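Local atomic coordinates of putative L-alanine-DL-glutamate epimerase (Burkholderia xenovorans, PDB entry 3SN0), a protein that binds magnesium and probably acts as a racemase or epimerase of the mandelate racemase/muconate lactonizing enzyme family. Residues 163-168 / 219-224. Residues are numbered along the deposited sequence; the frame is centred on the assembly and turned at random. Where two conformers were deposited one is given.
Sequences KTNIFI and DLNFNA. With MG (magnesium ion), chain B; FUM (fumaric acid), chain C.
Asn165 and Asn221 meet amide to amide: ND2 of Asn165 donates to OD1 of Asn221 (3.0 Å), reaching a lone pair in the carbonyl plane though bent at the hydrogen (135°), and the two amide planes lie within 8° of each other. Asparagine suits both places because its amide gives and takes at once. Asn165 ND2 also donates to O8 of the fumarate at 2.9 Å, while its OD1 is held by Thr128; ND2 of Asn221 adds a weak bond to the same O8. Asp219 N donates to Thr164 O (2.9 Å), joining the end of strand 215-219 to its parallel neighbour 161-168 just before that strand's break. This is the mouth of the TIM-barrel-like domain of the enolase superfamily. Short and anionic, Asp219 divides its carboxylate: a chi1 of -161°, setting CG beside the carbonyl carbon, aims OD2 at the magnesium (2.2 Å), alongside Glu245 and Glu269, whereas OD1 accepts from Asn221 N in an Asx turn and from a metal-bound water. Lys163 is long enough to run past this carboxylate, its NZ forming a salt bridge with Glu245 and a hydrogen bond with Tyr122. Apolar packing lies beyond the polar cluster, where Ile166 CD1 meets Leu220 CD2 at 3.8 Å, branched aliphatic ends suited to a buried spot. Ile166 CD1 also rests against CB and ND2 of Asn223, whose OD1 is bonded to Gly180 N.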
ATOM      1  N   LYS A 163      19.439 -10.855  31.237  1.00 14.01           N
ATOM      2  CA  LYS A 163      19.148 -11.420  29.920  0.50 13.91           C
ATOM      3  C   LYS A 163      19.801 -12.767  29.713  1.00 13.78           C
ATOM      4  O   LYS A 163      21.024 -12.920  29.899  1.00 15.11           O
ATOM      5  CB  LYS A 163      19.572 -10.476  28.795  0.50 13.73           C
ATOM      6  CG  LYS A 163      19.022 -10.890  27.430  0.50 13.63           C
ATOM      7  CD  LYS A 163      19.175  -9.797  26.366  0.50 14.11           C
ATOM      8  CE  LYS A 163      20.579  -9.729  25.791  0.50 13.52           C
ATOM      9  NZ  LYS A 163      20.761  -8.504  24.971  0.50 14.29           N
ATOM     10  N   THR A 164      18.987 -13.737  29.306  1.00 13.51           N
ATOM     11  CA  THR A 164      19.465 -15.064  29.008  1.00 13.02           C
ATOM     12  C   THR A 164      19.274 -15.390  27.521  1.00 13.73           C
ATOM     13  O   THR A 164      18.700 -14.600  26.763  1.00 14.93           O
ATOM     14  CB  THR A 164      18.790 -16.140  29.904  1.00 13.06           C
ATOM     15  OG1 THR A 164      19.484 -17.375  29.730  1.00 14.01           O
ATOM     16  CG2 THR A 164      17.282 -16.334  29.570  1.00 14.78           C
ATOM     17  N   ASN A 165      19.746 -16.562  27.125  1.00 14.47           N
ATOM     18  CA  ASN A 165      19.675 -17.047  25.728  1.00 14.84           C
ATOM     19  C   ASN A 165      19.009 -18.429  25.761  1.00 15.18           C
ATOM     20  O   ASN A 165      18.219 -18.676  26.657  1.00 15.67           O
ATOM     21  CB  ASN A 165      21.086 -17.069  25.114  1.00 14.74           C
ATOM     22  CG  ASN A 165      21.741 -15.692  25.076  1.00 15.78           C
ATOM     23  OD1 ASN A 165      22.315 -15.227  26.077  1.00 16.12           O
ATOM     24  ND2 ASN A 165      21.690 -15.031  23.899  1.00 14.65           N
ATOM     25  N   ILE A 166      19.285 -19.322  24.809  1.00 15.28           N
ATOM     26  CA  ILE A 166      18.551 -20.582  24.735  1.00 15.87           C
ATOM     27  C   ILE A 166      19.466 -21.704  25.198  1.00 15.98           C
ATOM     28  O   ILE A 166      20.587 -21.836  24.681  1.00 15.61           O
ATOM     29  CB  ILE A 166      18.083 -20.907  23.311  1.00 15.96           C
ATOM     30  CG1 ILE A 166      17.324 -19.722  22.704  1.00 16.46           C
ATOM     31  CG2 ILE A 166      17.180 -22.162  23.315  1.00 16.11           C
ATOM     32  CD1 ILE A 166      17.116 -19.845  21.172  1.00 14.83           C
ATOM     33  N   PHE A 167      18.973 -22.520  26.128  1.00 15.88           N
ATOM     34  CA  PHE A 167      19.756 -23.618  26.712  1.00 16.83           C
ATOM     35  C   PHE A 167      18.996 -24.916  26.748  1.00 17.12           C
ATOM     36  O   PHE A 167      17.797 -24.928  27.010  1.00 17.22           O
ATOM     37  CB  PHE A 167      20.239 -23.247  28.112  1.00 17.25           C
ATOM     38  CG  PHE A 167      21.271 -22.185  28.090  1.00 16.20           C
ATOM     39  CD1 PHE A 167      22.578 -22.511  27.815  1.00 16.05           C
ATOM     40  CD2 PHE A 167      20.932 -20.854  28.245  1.00 16.11           C
ATOM     41  CE1 PHE A 167      23.528 -21.543  27.738  1.00 17.98           C
ATOM     42  CE2 PHE A 167      21.898 -19.881  28.146  1.00 16.43           C
ATOM     43  CZ  PHE A 167      23.190 -20.238  27.901  1.00 16.68           C
ATOM     44  N   ILE A 168      19.719 -26.002  26.481  1.00 17.07           N
ATOM     45  CA  ILE A 168      19.181 -27.353  26.556  1.00 16.83           C
ATOM     46  C   ILE A 168      19.697 -28.037  27.822  1.00 17.03           C
ATOM     47  O   ILE A 168      20.910 -28.233  27.968  1.00 16.32           O
ATOM     48  CB  ILE A 168      19.603 -28.170  25.347  1.00 16.79           C
ATOM     49  CG1 ILE A 168      19.258 -27.448  24.051  1.00 16.57           C
ATOM     50  CG2 ILE A 168      18.985 -29.563  25.386  1.00 17.66           C
ATOM     51  CD1 ILE A 168      17.738 -27.139  23.874  1.00 15.77           C
ATOM     52  N   ASP A 219      16.916 -13.498  24.804  1.00 12.81           N
ATOM     53  CA  ASP A 219      17.521 -13.247  23.508  1.00 12.74           C
ATOM     54  C   ASP A 219      17.543 -14.547  22.705  1.00 13.07           C
ATOM     55  O   ASP A 219      18.175 -15.517  23.100  1.00 14.08           O
ATOM     56  CB  ASP A 219      18.933 -12.686  23.678  1.00 13.41           C
ATOM     57  CG  ASP A 219      19.444 -11.975  22.446  1.00 14.73           C
ATOM     58  OD1 ASP A 219      18.982 -12.298  21.330  1.00 13.88           O
ATOM     59  OD2 ASP A 219      20.336 -11.098  22.603  1.00 15.77           O
ATOM     60  N   LEU A 220      16.882 -14.525  21.559  1.00 12.29           N
ATOM     61  CA  LEU A 220      16.817 -15.667  20.657  1.00 12.06           C
ATOM     62  C   LEU A 220      17.785 -15.522  19.470  1.00 12.34           C
ATOM     63  O   LEU A 220      17.899 -16.433  18.654  1.00 12.14           O
ATOM     64  CB  LEU A 220      15.383 -15.838  20.162  1.00 11.83           C
ATOM     65  CG  LEU A 220      14.296 -16.012  21.235  1.00 12.61           C
ATOM     66  CD1 LEU A 220      12.916 -16.068  20.581  1.00 10.40           C
ATOM     67  CD2 LEU A 220      14.547 -17.241  22.090  1.00 12.99           C
ATOM     68  N   ASN A 221      18.501 -14.400  19.414  1.00 12.67           N
ATOM     69  CA  ASN A 221      19.434 -14.104  18.333  1.00 12.93           C
ATOM     70  C   ASN A 221      18.843 -14.464  16.943  1.00 12.65           C
ATOM     71  O   ASN A 221      17.696 -14.098  16.646  1.00 13.16           O
ATOM     72  CB  ASN A 221      20.800 -14.760  18.613  1.00 12.61           C
ATOM     73  CG  ASN A 221      21.375 -14.352  19.947  1.00 14.45           C
ATOM     74  OD1 ASN A 221      21.174 -15.033  20.956  1.00 15.80           O
ATOM     75  ND2 ASN A 221      22.084 -13.226  19.974  1.00 16.57           N
ATOM     76  N   PHE A 222      19.606 -15.169  16.108  1.00 12.91           N
ATOM     77  CA  PHE A 222      19.176 -15.571  14.780  1.00 13.22           C
ATOM     78  C   PHE A 222      18.794 -17.067  14.800  1.00 13.34           C
ATOM     79  O   PHE A 222      18.924 -17.752  13.799  1.00 13.30           O
ATOM     80  CB  PHE A 222      20.323 -15.393  13.761  1.00 13.01           C
ATOM     81  CG  PHE A 222      20.714 -13.974  13.446  1.00 14.22           C
ATOM     82  CD1 PHE A 222      20.148 -13.307  12.352  1.00 15.31           C
ATOM     83  CD2 PHE A 222      21.721 -13.339  14.170  1.00 14.85           C
ATOM     84  CE1 PHE A 222      20.536 -12.020  12.017  1.00 16.20           C
ATOM     85  CE2 PHE A 222      22.140 -12.049  13.834  1.00 15.49           C
ATOM     86  CZ  PHE A 222      21.559 -11.390  12.745  1.00 14.79           C
ATOM     87  N   ASN A 223      18.380 -17.602  15.948  1.00 12.98           N
ATOM     88  CA  ASN A 223      18.256 -19.070  16.096  1.00 13.43           C
ATOM     89  C   ASN A 223      16.974 -19.742  15.603  1.00 13.79           C
ATOM     90  O   ASN A 223      16.749 -20.929  15.872  1.00 13.64           O
ATOM     91  CB  ASN A 223      18.519 -19.438  17.570  1.00 13.51           C
ATOM     92  CG  ASN A 223      19.960 -19.232  17.951  1.00 14.14           C
ATOM     93  OD1 ASN A 223      20.865 -19.571  17.183  1.00 14.56           O
ATOM     94  ND2 ASN A 223      20.194 -18.655  19.127  1.00 13.68           N
ATOM     95  N   ALA A 224      16.144 -18.997  14.883  1.00 13.18           N
ATOM     96  CA  ALA A 224      14.927 -19.536  14.291  1.00 13.29           C
ATOM     97  C   ALA A 224      14.545 -18.800  13.020  1.00 13.47           C
ATOM     98  O   ALA A 224      15.151 -17.776  12.661  1.00 13.27           O
ATOM     99  CB  ALA A 224      13.775 -19.464  15.294  1.00 12.71           C
TER
HETATM  100 MG    MG B 408      21.054  -9.580  21.200  1.00 16.03          MG
HETATM  101  OXT FUM C 500      25.053 -17.116  21.003  1.00 21.38           O
HETATM  102  C   FUM C 500      25.928 -16.218  20.887  1.00 22.56           C
HETATM  103  O   FUM C 500      27.030 -16.467  20.336  1.00 20.50           O
HETATM  104  C4  FUM C 500      25.721 -14.853  21.427  1.00 23.42           C
HETATM  105  C5  FUM C 500      24.587 -14.489  22.031  1.00 25.69           C
HETATM  106  C6  FUM C 500      24.405 -13.108  22.548  1.00 25.87           C
HETATM  107  O7  FUM C 500      25.384 -12.313  22.512  1.00 26.01           O
HETATM  108  O8  FUM C 500      23.274 -12.769  23.007  1.00 27.32           O
HETATM  109  O   HOH W   1      20.109 -10.562  19.747  1.00 15.01           O
HETATM  110  O   HOH W   2      22.794 -10.567  21.174  1.00 18.07           O
HETATM  111  O   HOH W   3      21.916  -8.456  22.870  1.00 26.90           O